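Local coordinates for biofilm-associated surface protein (PDB 7C7U) that probably takes part in cell adhesion and biofilm formation by Staphylococcus aureus, as a calcium-binding surface protein anchored to the cell wall, at residues K41-D46 with L198-S203; Q134-N139 with A209-S214; T218-V223 with G228-Q233; V465-A468 with T472-T475; P524-V529 with V546-S551. All coordinates share one frame; numbering follows the deposited sequence.

The chain is elongated, and the contacts fall into two groups. Contacts 1, 2 and 3 lie in the N-terminal half. The segments of contacts 1 and 2 alternate along the sequence, and their centres are about 18 Å apart. Contacts 2 and 3 share strand 210-220; they touch through Ser213 and Gln233, in the sheet that also holds strand 228-237. Contacts 4 and 5 follow later in sequence, about 26 Å apart between centres, in two successive beta domains. Contacts 1 and 5 are about 72 Å apart between centres, on opposite sides of the chain's centre. Calcium sites formed by residues 389-433 and Glu509 lie in sequence between the groups, consistent with a metal-stabilised connection.

Contact 1 (K41-D46 with L198-S203); sequences KLDSDD and LENNVS
Lys41 starts with CG beside its own backbone N (chi1 -61°) and then bends at chi3 and chi4, while Glu199 bends at chi2 (-98°); the two folded chains converge so that ammonium and carboxylate meet. Lys41 NZ donates to Glu199 OE1 at 3.1 Å, a hydrogen bond within a salt bridge. It comes to the anti lone pair of OE1, on the side away from the other carboxylate oxygen. The lysine chain runs past the same oxygen, with Lys41 CD 3.7 Å from Glu199 OE1, and its tip also reaches the acid's aliphatic part, Lys41 NZ lying 3.8 Å from Glu199 CB. Beside this pair, Asp43 and Asn200 come only loosely together. The contact joins the loop ahead of helix 45-48, where Ser44 is the N-cap, to the C-terminal end of helix 193-199. At the start of helix 45-48, Asp45 makes a separate salt bridge, to Lys190. Glu199 closes its helix, so the lysine charge sits near a carbonyl-rich end that would probably favour a cation. With a single short bond at the protein surface, where Lys41 and Asn200 also touch a crystal neighbour, the link is an electrostatic tether rather than a packed interface.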
# COMPACT_ATOMS: atom_id res chain seq x y z
N LYS A 41 -22.19 -19.82 8.23
CA LYS A 41 -22.12 -20.12 6.81
C LYS A 41 -23.38 -19.63 6.10
O LYS A 41 -24.46 -19.54 6.69
CB LYS A 41 -21.96 -21.62 6.57
CG LYS A 41 -20.71 -22.23 7.14
CD LYS A 41 -20.57 -23.69 6.68
CE LYS A 41 -21.65 -24.59 7.28
NZ LYS A 41 -21.18 -25.33 8.46
N LEU A 42 -23.24 -19.33 4.81
CA LEU A 42 -24.33 -18.82 4.00
C LEU A 42 -24.72 -19.85 2.95
O LEU A 42 -24.88 -19.52 1.77
CB LEU A 42 -23.93 -17.50 3.33
CG LEU A 42 -23.36 -16.44 4.27
CD1 LEU A 42 -23.02 -15.19 3.49
CD2 LEU A 42 -24.29 -16.13 5.44
N ASP A 43 -24.87 -21.10 3.38
CA ASP A 43 -24.92 -22.23 2.47
C ASP A 43 -26.23 -23.01 2.58
O ASP A 43 -26.30 -24.15 2.11
CB ASP A 43 -23.74 -23.15 2.75
CG ASP A 43 -23.87 -23.84 4.11
OD1 ASP A 43 -24.54 -23.28 5.00
OD2 ASP A 43 -23.29 -24.93 4.28
N SER A 44 -27.26 -22.42 3.16
CA SER A 44 -28.53 -23.13 3.29
C SER A 44 -29.68 -22.17 3.05
O SER A 44 -29.57 -20.96 3.32
CB SER A 44 -28.69 -23.75 4.67
OG SER A 44 -28.92 -22.73 5.64
N ASP A 45 -30.81 -22.73 2.58
CA ASP A 45 -32.02 -21.93 2.45
C ASP A 45 -32.37 -21.25 3.77
O ASP A 45 -32.73 -20.07 3.79
CB ASP A 45 -33.20 -22.79 1.98
CG ASP A 45 -33.04 -23.31 0.55
OD1 ASP A 45 -32.29 -22.71 -0.24
OD2 ASP A 45 -33.71 -24.32 0.22
N ASP A 46 -32.28 -21.99 4.89
CA ASP A 46 -32.54 -21.38 6.19
C ASP A 46 -31.65 -20.15 6.39
O ASP A 46 -32.15 -19.06 6.67
CB ASP A 46 -32.31 -22.39 7.31
CG ASP A 46 -33.47 -23.37 7.48
OD1 ASP A 46 -34.41 -23.35 6.64
OD2 ASP A 46 -33.46 -24.15 8.45
N LEU A 198 -16.87 -30.68 3.77
CA LEU A 198 -15.93 -30.93 4.85
C LEU A 198 -16.51 -30.51 6.19
O LEU A 198 -16.48 -31.28 7.17
CB LEU A 198 -14.60 -30.20 4.57
CG LEU A 198 -13.65 -30.93 3.61
CD1 LEU A 198 -12.73 -29.92 2.90
CD2 LEU A 198 -12.82 -31.96 4.39
N GLU A 199 -17.07 -29.29 6.25
CA GLU A 199 -17.73 -28.82 7.46
C GLU A 199 -18.87 -29.73 7.90
O GLU A 199 -19.21 -29.78 9.09
CB GLU A 199 -18.29 -27.42 7.24
CG GLU A 199 -17.23 -26.34 7.20
CD GLU A 199 -17.11 -25.64 8.53
OE1 GLU A 199 -18.17 -25.18 9.05
OE2 GLU A 199 -15.98 -25.57 9.07
N ASN A 200 -19.47 -30.44 6.95
CA ASN A 200 -20.57 -31.34 7.24
C ASN A 200 -20.11 -32.79 7.44
O ASN A 200 -20.96 -33.68 7.57
CB ASN A 200 -21.62 -31.22 6.13
CG ASN A 200 -22.42 -29.93 6.25
OD1 ASN A 200 -22.71 -29.49 7.35
ND2 ASN A 200 -22.77 -29.31 5.12
N ASN A 201 -18.81 -33.06 7.51
CA ASN A 201 -18.30 -34.41 7.77
C ASN A 201 -17.17 -34.37 8.80
O ASN A 201 -16.10 -34.92 8.59
CB ASN A 201 -17.86 -35.09 6.48
CG ASN A 201 -17.27 -36.48 6.70
OD1 ASN A 201 -17.75 -37.25 7.53
ND2 ASN A 201 -16.19 -36.79 5.96
N VAL A 202 -17.42 -33.71 9.94
CA VAL A 202 -16.38 -33.51 10.94
C VAL A 202 -15.95 -34.84 11.57
O VAL A 202 -16.76 -35.74 11.81
CB VAL A 202 -16.88 -32.52 12.01
CG1 VAL A 202 -16.07 -32.61 13.31
CG2 VAL A 202 -16.83 -31.06 11.45
N SER A 203 -14.65 -34.97 11.80
CA SER A 203 -14.07 -36.16 12.41
C SER A 203 -14.46 -36.27 13.88
O SER A 203 -14.66 -35.26 14.57
CB SER A 203 -12.54 -36.10 12.30
OG SER A 203 -11.89 -37.17 12.95

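Contact 2 (Q134-N139 with A209-S214); sequences QYTAKN and AFKASS
Thr136 and Lys211, the closest residues in backbone terms, keep their CA atoms 10.0 Å apart, so strands 133-144 and 210-220, which belong to different sheets, meet here through side chains alone. Lys211 spans most of that gap. Its CG is anti to the backbone N (chi1 -175°), and the chain stays extended through chi2 before turning at chi3 and chi4, which swings the ammonium toward a bound water. On the way, Lys211 CE passes the end of Gln134, 3.8 Å from Gln134 CD, with the two side chains at a slant to each other. Lys211 CD lies 4.0 Å from Thr136 OG1, and here the side chains slide past one another in opposite directions. The polar link is indirect. The water sits 2.6 Å from Thr136 OG1 and accepts a hydrogen bond from Lys211 NZ at 2.9 Å. Each end has another hold: Thr136 OG1 is hydrogen-bonded to His58 ND1, and Lys211 NZ to Asn238 OD1. Met236 of the neighbouring strand 228-237 packs on both Gln134 and Lys211. Ammonium and hydroxyl thus each have two hydrogen-bonding partners, which should fix the rotation of Thr136 and the bent end of Lys211. The sheets are therefore coupled by a water bridge and by methylene contacts, with neutral oxygens receiving the lysine's hydrogen bonds.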
# COMPACT_ATOMS: atom_id res chain seq x y z
N GLN A 134 -7.50 -15.54 26.46
CA GLN A 134 -8.37 -15.79 25.32
C GLN A 134 -9.75 -15.21 25.62
O GLN A 134 -10.31 -15.46 26.69
CB GLN A 134 -8.48 -17.29 25.03
CG GLN A 134 -8.99 -17.63 23.62
CD GLN A 134 -10.46 -17.25 23.35
OE1 GLN A 134 -10.76 -16.55 22.38
NE2 GLN A 134 -11.36 -17.72 24.21
N TYR A 135 -10.27 -14.42 24.69
CA TYR A 135 -11.60 -13.84 24.82
C TYR A 135 -12.40 -14.07 23.55
O TYR A 135 -11.86 -14.04 22.44
CB TYR A 135 -11.52 -12.34 25.12
CG TYR A 135 -10.97 -12.05 26.49
CD1 TYR A 135 -11.65 -12.47 27.63
CD2 TYR A 135 -9.78 -11.38 26.65
CE1 TYR A 135 -11.15 -12.22 28.89
CE2 TYR A 135 -9.27 -11.12 27.91
CZ TYR A 135 -9.96 -11.54 29.02
OH TYR A 135 -9.45 -11.27 30.27
N THR A 136 -13.69 -14.31 23.73
CA THR A 136 -14.62 -14.44 22.62
C THR A 136 -15.74 -13.44 22.85
O THR A 136 -16.35 -13.44 23.92
CB THR A 136 -15.20 -15.86 22.51
OG1 THR A 136 -14.14 -16.79 22.25
CG2 THR A 136 -16.22 -15.93 21.38
N ALA A 137 -15.97 -12.58 21.87
CA ALA A 137 -17.20 -11.79 21.81
C ALA A 137 -18.25 -12.62 21.09
O ALA A 137 -18.03 -13.05 19.95
CB ALA A 137 -16.96 -10.46 21.10
N LYS A 138 -19.36 -12.89 21.75
CA LYS A 138 -20.35 -13.80 21.20
C LYS A 138 -21.58 -13.04 20.73
O LYS A 138 -21.74 -11.84 20.96
CB LYS A 138 -20.76 -14.86 22.23
CG LYS A 138 -19.62 -15.65 22.82
CD LYS A 138 -20.15 -16.71 23.78
CE LYS A 138 -19.04 -17.66 24.21
NZ LYS A 138 -19.43 -18.40 25.44
N ASN A 139 -22.46 -13.79 20.07
CA ASN A 139 -23.75 -13.29 19.61
C ASN A 139 -23.59 -12.11 18.66
O ASN A 139 -24.39 -11.18 18.68
CB ASN A 139 -24.66 -12.90 20.77
CG ASN A 139 -26.12 -12.99 20.41
OD1 ASN A 139 -26.58 -14.01 19.89
ND2 ASN A 139 -26.86 -11.92 20.67
N ALA A 209 -10.89 -30.13 20.58
CA ALA A 209 -9.54 -29.57 20.74
C ALA A 209 -9.45 -28.11 20.29
O ALA A 209 -8.76 -27.30 20.91
CB ALA A 209 -8.52 -30.41 19.97
N PHE A 210 -10.13 -27.76 19.22
CA PHE A 210 -9.87 -26.47 18.58
C PHE A 210 -11.14 -25.62 18.58
O PHE A 210 -12.25 -26.13 18.45
CB PHE A 210 -9.34 -26.67 17.16
CG PHE A 210 -8.04 -27.44 17.11
CD1 PHE A 210 -6.89 -26.93 17.71
CD2 PHE A 210 -7.97 -28.66 16.45
CE1 PHE A 210 -5.68 -27.64 17.66
CE2 PHE A 210 -6.79 -29.36 16.40
CZ PHE A 210 -5.63 -28.85 17.01
N LYS A 211 -10.96 -24.32 18.77
CA LYS A 211 -12.07 -23.40 18.90
C LYS A 211 -12.42 -22.72 17.57
O LYS A 211 -13.59 -22.56 17.23
CB LYS A 211 -11.74 -22.33 19.95
CG LYS A 211 -12.87 -21.39 20.27
CD LYS A 211 -12.39 -20.22 21.13
CE LYS A 211 -11.91 -20.69 22.50
NZ LYS A 211 -12.93 -21.51 23.18
N ALA A 212 -11.41 -22.32 16.81
CA ALA A 212 -11.71 -21.56 15.60
C ALA A 212 -10.44 -21.45 14.79
O ALA A 212 -9.35 -21.69 15.30
CB ALA A 212 -12.25 -20.18 15.94
N SER A 213 -10.59 -21.09 13.51
CA SER A 213 -9.42 -20.92 12.67
C SER A 213 -9.66 -19.82 11.66
O SER A 213 -10.77 -19.64 11.16
CB SER A 213 -9.06 -22.21 11.94
OG SER A 213 -7.91 -22.06 11.13
N SER A 214 -8.59 -19.09 11.35
CA SER A 214 -8.68 -18.08 10.31
C SER A 214 -7.30 -17.92 9.71
O SER A 214 -6.31 -18.43 10.23
CB SER A 214 -9.19 -16.76 10.87
OG SER A 214 -8.14 -16.13 11.59
O HOH W 1 -14.34 -19.05 23.53

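Contact 3 (T218-V223 with G228-Q233); sequences TYNENV and GILIDQ
A beta hairpin formed by strands 210-220 and 228-237 contains this contact, which lies at its closing end. Thr218 and Leu230 form a hydrogen-bonded antiparallel pair, each backbone N reaching the other's O at 2.9 Å. Asn220 and Gly228 make the next such pair; Asn220 N to Gly228 O is 2.8 Å and nearly straight (173°). Tyr219 and Ile229 lie between them as a non-hydrogen-bonded pair. Their side chains cross at about a right angle, Ile229 CD1 coming to the tyrosine ring at its edge and lying 4.1 Å from Tyr219 CB. On the other face, Leu230 splits its branches: CD1 touches Asn220 CB, whereas CD2 meets Val223 CG2 at 4.0 Å. Val223 also covers the backbone of Gly228, with Val223 CB 3.5 Å from Gly228 N. A water within hydrogen-bonding distance of Thr218 OG1 also lies near Leu230 O, which it may serve as a donor. Outside the hairpin, strand 323-331 pairs with Ile229 and Ile231, and Tyr219 packs on Arg398. Where the first strand ends, Asn220 OD1 accepts from Asn222 N at 2.7 Å. This bond makes an Asx turn, superimposed on a type I turn from Asn220 to Val223, by which the chain leaves the antiparallel ladder.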
# COMPACT_ATOMS: atom_id res chain seq x y z
N THR A 218 -0.37 -12.16 3.03
CA THR A 218 0.38 -10.92 2.95
C THR A 218 1.46 -11.04 1.89
O THR A 218 1.80 -12.13 1.43
CB THR A 218 1.02 -10.54 4.29
OG1 THR A 218 1.81 -11.63 4.77
CG2 THR A 218 -0.02 -10.17 5.33
N TYR A 219 2.04 -9.90 1.52
CA TYR A 219 3.17 -9.86 0.61
C TYR A 219 4.45 -9.56 1.40
O TYR A 219 4.45 -8.71 2.28
CB TYR A 219 2.96 -8.80 -0.48
CG TYR A 219 4.20 -8.49 -1.27
CD1 TYR A 219 4.73 -9.42 -2.16
CD2 TYR A 219 4.84 -7.27 -1.14
CE1 TYR A 219 5.86 -9.14 -2.89
CE2 TYR A 219 5.98 -6.97 -1.86
CZ TYR A 219 6.49 -7.92 -2.72
OH TYR A 219 7.61 -7.64 -3.45
N ASN A 220 5.52 -10.29 1.09
CA ASN A 220 6.81 -10.06 1.73
C ASN A 220 7.89 -9.98 0.66
O ASN A 220 8.20 -10.98 -0.00
CB ASN A 220 7.13 -11.15 2.77
CG ASN A 220 8.37 -10.82 3.60
OD1 ASN A 220 9.44 -10.54 3.04
ND2 ASN A 220 8.25 -10.85 4.92
N GLU A 221 8.49 -8.79 0.52
CA GLU A 221 9.49 -8.56 -0.52
C GLU A 221 10.78 -9.35 -0.29
O GLU A 221 11.54 -9.54 -1.24
CB GLU A 221 9.82 -7.07 -0.61
CG GLU A 221 10.43 -6.51 0.67
CD GLU A 221 9.39 -5.94 1.64
OE1 GLU A 221 8.25 -6.48 1.71
OE2 GLU A 221 9.72 -4.96 2.34
N ASN A 222 11.03 -9.80 0.93
CA ASN A 222 12.26 -10.51 1.25
C ASN A 222 12.25 -11.98 0.85
O ASN A 222 13.29 -12.63 0.94
CB ASN A 222 12.56 -10.41 2.75
CG ASN A 222 12.54 -8.97 3.25
OD1 ASN A 222 13.34 -8.14 2.82
ND2 ASN A 222 11.60 -8.66 4.14
N VAL A 223 11.11 -12.53 0.43
CA VAL A 223 11.04 -13.93 0.05
C VAL A 223 11.67 -14.11 -1.33
O VAL A 223 11.28 -13.46 -2.30
CB VAL A 223 9.59 -14.43 0.05
CG1 VAL A 223 9.52 -15.89 -0.34
CG2 VAL A 223 8.94 -14.19 1.41
N GLY A 228 7.47 -12.71 -2.09
CA GLY A 228 6.60 -13.86 -1.92
C GLY A 228 5.30 -13.50 -1.23
O GLY A 228 5.10 -12.38 -0.76
N ILE A 229 4.40 -14.48 -1.23
CA ILE A 229 3.12 -14.36 -0.56
C ILE A 229 3.15 -15.32 0.62
O ILE A 229 3.51 -16.49 0.45
CB ILE A 229 1.95 -14.66 -1.52
CG1 ILE A 229 1.96 -13.69 -2.72
CG2 ILE A 229 0.61 -14.55 -0.78
CD1 ILE A 229 1.73 -12.27 -2.32
N LEU A 230 2.84 -14.81 1.81
CA LEU A 230 2.78 -15.63 3.02
C LEU A 230 1.32 -15.86 3.37
O LEU A 230 0.56 -14.91 3.52
CB LEU A 230 3.49 -14.96 4.19
CG LEU A 230 4.93 -14.48 3.99
CD1 LEU A 230 5.44 -13.88 5.27
CD2 LEU A 230 5.82 -15.63 3.54
N ILE A 231 0.94 -17.12 3.54
CA ILE A 231 -0.43 -17.48 3.87
C ILE A 231 -0.36 -18.14 5.24
O ILE A 231 0.09 -19.28 5.34
CB ILE A 231 -1.03 -18.42 2.82
CG1 ILE A 231 -1.01 -17.72 1.45
CG2 ILE A 231 -2.47 -18.83 3.20
CD1 ILE A 231 -0.77 -18.69 0.35
N ASP A 232 -0.72 -17.40 6.30
CA ASP A 232 -0.55 -17.87 7.67
C ASP A 232 -1.89 -18.25 8.27
O ASP A 232 -2.76 -17.39 8.43
CB ASP A 232 0.09 -16.81 8.56
CG ASP A 232 1.50 -16.43 8.14
OD1 ASP A 232 2.21 -17.27 7.56
OD2 ASP A 232 1.90 -15.28 8.41
N GLN A 233 -2.03 -19.51 8.66
CA GLN A 233 -3.25 -19.96 9.32
C GLN A 233 -3.03 -20.05 10.83
O GLN A 233 -1.99 -20.52 11.28
CB GLN A 233 -3.69 -21.32 8.77
CG GLN A 233 -4.98 -21.87 9.40
CD GLN A 233 -5.46 -23.14 8.73
OE1 GLN A 233 -4.85 -23.62 7.78
NE2 GLN A 233 -6.56 -23.71 9.25
O HOH W 2 0.50 -13.57 6.41

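Contact 4 (V465-A468 with T472-T475); sequences VINA and TVGT
Val465 and Val473 cross obliquely, methyl against methyl, with Val465 CG1 3.7 Å from Val473 CG2. The Val465 branch points anti to its backbone N (chi1 178°), whereas the Val473 methyl sits between its own N and carbonyl carbon. That placement also brings Val473 CG2 to 3.6 Å from Val465 O. On the opposite face of the sheet from Val465, Ile466 and Thr472 lean across one another: the hydroxyl oxygen Thr472 OG1 approaches the methylene Ile466 CG1 at 3.5 Å, an apolar-polar touch. The offset between these pairs comes from a classic beta bulge, in which Val473 and Gly474 together face Val465. Val473 takes a nearly helical psi (-14°), while Gly474 returns to extended geometry. Val465 O therefore accepts twice, from Val473 N at 2.7 Å and weakly from Gly474 N at 3.4 Å. Val465 N returns a bond to Gly474 O at 2.9 Å. The bulge lies in the hairpin of strands 462-466 and 472-477, the latter at one margin of its sheet. Asn467 OD1 accepts from Thr471 N across the connecting turn. Strand 494-501 flanks the hairpin, Tyr496 packing on Val465 and Asn467, and Ala499 on Ile466.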
# COMPACT_ATOMS: atom_id res chain seq x y z
N VAL A 465 26.42 19.42 -13.84
CA VAL A 465 26.42 20.14 -15.10
C VAL A 465 27.38 19.42 -16.05
O VAL A 465 28.55 19.21 -15.72
CB VAL A 465 26.79 21.62 -14.91
CG1 VAL A 465 26.84 22.36 -16.25
CG2 VAL A 465 25.78 22.29 -13.97
N ILE A 466 26.86 19.02 -17.20
CA ILE A 466 27.57 18.18 -18.16
C ILE A 466 27.48 18.86 -19.52
O ILE A 466 26.39 19.29 -19.92
CB ILE A 466 26.97 16.76 -18.22
CG1 ILE A 466 26.92 16.11 -16.84
CG2 ILE A 466 27.74 15.88 -19.19
CD1 ILE A 466 26.02 14.89 -16.79
N ASN A 467 28.62 19.00 -20.20
CA ASN A 467 28.62 19.62 -21.52
C ASN A 467 28.13 18.63 -22.58
O ASN A 467 27.88 17.45 -22.31
CB ASN A 467 30.02 20.19 -21.84
CG ASN A 467 31.06 19.11 -22.12
OD1 ASN A 467 30.75 17.96 -22.38
ND2 ASN A 467 32.33 19.51 -22.04
N ALA A 468 28.00 19.13 -23.82
CA ALA A 468 27.43 18.35 -24.91
C ALA A 468 28.24 17.11 -25.26
O ALA A 468 27.69 16.17 -25.84
CB ALA A 468 27.29 19.23 -26.16
N THR A 472 31.41 16.14 -17.31
CA THR A 472 30.92 16.83 -16.13
C THR A 472 31.83 18.01 -15.81
O THR A 472 33.04 17.83 -15.66
CB THR A 472 30.88 15.88 -14.94
OG1 THR A 472 29.78 14.96 -15.09
CG2 THR A 472 30.70 16.65 -13.65
N VAL A 473 31.26 19.22 -15.73
CA VAL A 473 32.05 20.41 -15.42
C VAL A 473 31.74 20.97 -14.04
O VAL A 473 32.51 21.81 -13.55
CB VAL A 473 31.89 21.50 -16.50
CG1 VAL A 473 32.22 20.95 -17.90
CG2 VAL A 473 30.49 22.11 -16.49
N GLY A 474 30.66 20.55 -13.39
CA GLY A 474 30.42 20.92 -12.00
C GLY A 474 29.44 19.97 -11.35
O GLY A 474 28.64 19.31 -12.02
N THR A 475 29.52 19.89 -10.02
CA THR A 475 28.59 19.07 -9.24
C THR A 475 28.27 19.76 -7.92
O THR A 475 29.09 20.51 -7.38
CB THR A 475 29.14 17.66 -8.94
OG1 THR A 475 30.23 17.76 -8.00
CG2 THR A 475 29.64 16.96 -10.21

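Contact 5 (P524-V529 with V546-S551); sequences PSINPV and VTVTDS
Between Pro524 and Ile526, the two residues of segment 524-529 that touch Val546 and Val548, Ser525 OG is hydrogen-bonded to Asn539 ND2, and this amide nitrogen also bonds Asn527 OD1. Two side-chain oxygens two residues apart, one on strand 525-526 and one just past it, thus hold the same amide nitrogen, and the backbone bond of Ser525 with Asn539 reinforces that grip. Ser525 points away from segment 546-551, leaving its neighbours on either side to turn inward. Pro524 and Val546 slide past each other in opposite directions. The proline offers the flank of its ring: both Pro524 CB and Pro524 CG lie 3.9 Å from Val546 CG1. The second valine branch joins in, Val546 CG2 being 4.0 Å from Pro524 CB, so both methyls face the same side of CB. The CG1 branch of Val546 stands anti to its backbone N (chi1 -179°), which sends it toward the ring. Two residues further along each segment, Ile526 reaches across with its terminal methyl, Ile526 CD1 coming to 4.3 Å from Val548 CG1. The backbones remain well separated, with 7.1 Å between Pro524 CA and Val546 CA. The two segments belong to facing sheets, strands 525-526, 535-539 and 567-571 in one and 555-560, 545-550, 581-588 and 591-600 in the other, a topology consistent with an immunoglobulin-like beta sandwich. All four touching residues are buried in its hydrophobic interior. Ile536 and Ile599 pack on Ile526, Val538 packs on Val548, and Ala586 touches Pro524 from strand 581-588.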
# COMPACT_ATOMS: atom_id res chain seq x y z
N PRO A 524 15.60 35.44 -17.15
CA PRO A 524 15.77 34.82 -15.83
C PRO A 524 14.77 33.68 -15.64
O PRO A 524 14.06 33.32 -16.59
CB PRO A 524 15.51 35.98 -14.87
CG PRO A 524 14.57 36.88 -15.62
CD PRO A 524 14.92 36.75 -17.08
N SER A 525 14.71 33.11 -14.44
CA SER A 525 13.70 32.11 -14.09
C SER A 525 13.25 32.33 -12.64
O SER A 525 13.94 32.98 -11.85
CB SER A 525 14.21 30.67 -14.27
OG SER A 525 15.31 30.39 -13.41
N ILE A 526 12.08 31.79 -12.32
CA ILE A 526 11.49 31.89 -10.98
C ILE A 526 11.36 30.49 -10.41
O ILE A 526 10.85 29.59 -11.08
CB ILE A 526 10.11 32.59 -11.03
CG1 ILE A 526 10.21 33.92 -11.77
CG2 ILE A 526 9.57 32.82 -9.63
CD1 ILE A 526 8.87 34.49 -12.18
N ASN A 527 11.81 30.31 -9.17
CA ASN A 527 11.61 29.03 -8.50
C ASN A 527 10.15 28.90 -8.06
O ASN A 527 9.46 29.90 -7.86
CB ASN A 527 12.54 28.89 -7.29
CG ASN A 527 13.99 28.69 -7.68
OD1 ASN A 527 14.32 28.50 -8.86
ND2 ASN A 527 14.87 28.71 -6.69
N PRO A 528 9.65 27.67 -7.91
CA PRO A 528 8.25 27.49 -7.49
C PRO A 528 7.95 28.25 -6.21
O PRO A 528 8.81 28.40 -5.33
CB PRO A 528 8.13 25.98 -7.30
CG PRO A 528 9.14 25.40 -8.25
CD PRO A 528 10.29 26.38 -8.24
N VAL A 529 6.73 28.78 -6.12
CA VAL A 529 6.29 29.61 -5.00
C VAL A 529 4.93 29.11 -4.54
O VAL A 529 4.03 28.93 -5.37
CB VAL A 529 6.21 31.10 -5.39
CG1 VAL A 529 5.71 31.93 -4.22
CG2 VAL A 529 7.57 31.62 -5.88
N VAL A 546 16.66 41.58 -11.69
CA VAL A 546 15.47 40.82 -12.06
C VAL A 546 14.26 41.42 -11.37
O VAL A 546 14.28 41.64 -10.15
CB VAL A 546 15.63 39.33 -11.70
CG1 VAL A 546 14.39 38.54 -12.13
CG2 VAL A 546 16.87 38.76 -12.33
N THR A 547 13.20 41.65 -12.14
CA THR A 547 11.95 42.21 -11.64
C THR A 547 10.82 41.23 -11.89
O THR A 547 10.68 40.72 -13.01
CB THR A 547 11.66 43.56 -12.31
OG1 THR A 547 12.79 44.43 -12.14
CG2 THR A 547 10.42 44.20 -11.72
N VAL A 548 10.03 40.95 -10.86
CA VAL A 548 8.95 39.97 -10.93
C VAL A 548 7.62 40.70 -10.90
O VAL A 548 7.39 41.55 -10.03
CB VAL A 548 9.03 38.95 -9.78
CG1 VAL A 548 7.89 37.94 -9.88
CG2 VAL A 548 10.38 38.23 -9.80
N THR A 549 6.74 40.36 -11.84
CA THR A 549 5.40 40.93 -11.92
C THR A 549 4.38 39.81 -11.99
O THR A 549 4.69 38.70 -12.44
CB THR A 549 5.25 41.85 -13.15
OG1 THR A 549 5.27 41.07 -14.35
CG2 THR A 549 6.38 42.88 -13.21
N ASP A 550 3.17 40.09 -11.53
CA ASP A 550 2.07 39.14 -11.66
C ASP A 550 1.38 39.34 -13.00
O ASP A 550 1.84 40.10 -13.86
CB ASP A 550 1.10 39.25 -10.48
CG ASP A 550 0.62 40.68 -10.25
OD1 ASP A 550 0.69 41.14 -9.08
OD2 ASP A 550 0.19 41.35 -11.21
N SER A 551 0.24 38.68 -13.19
CA SER A 551 -0.50 38.80 -14.45
C SER A 551 -1.02 40.21 -14.70
O SER A 551 -1.40 40.52 -15.83
CB SER A 551 -1.65 37.79 -14.49
OG SER A 551 -2.22 37.60 -13.20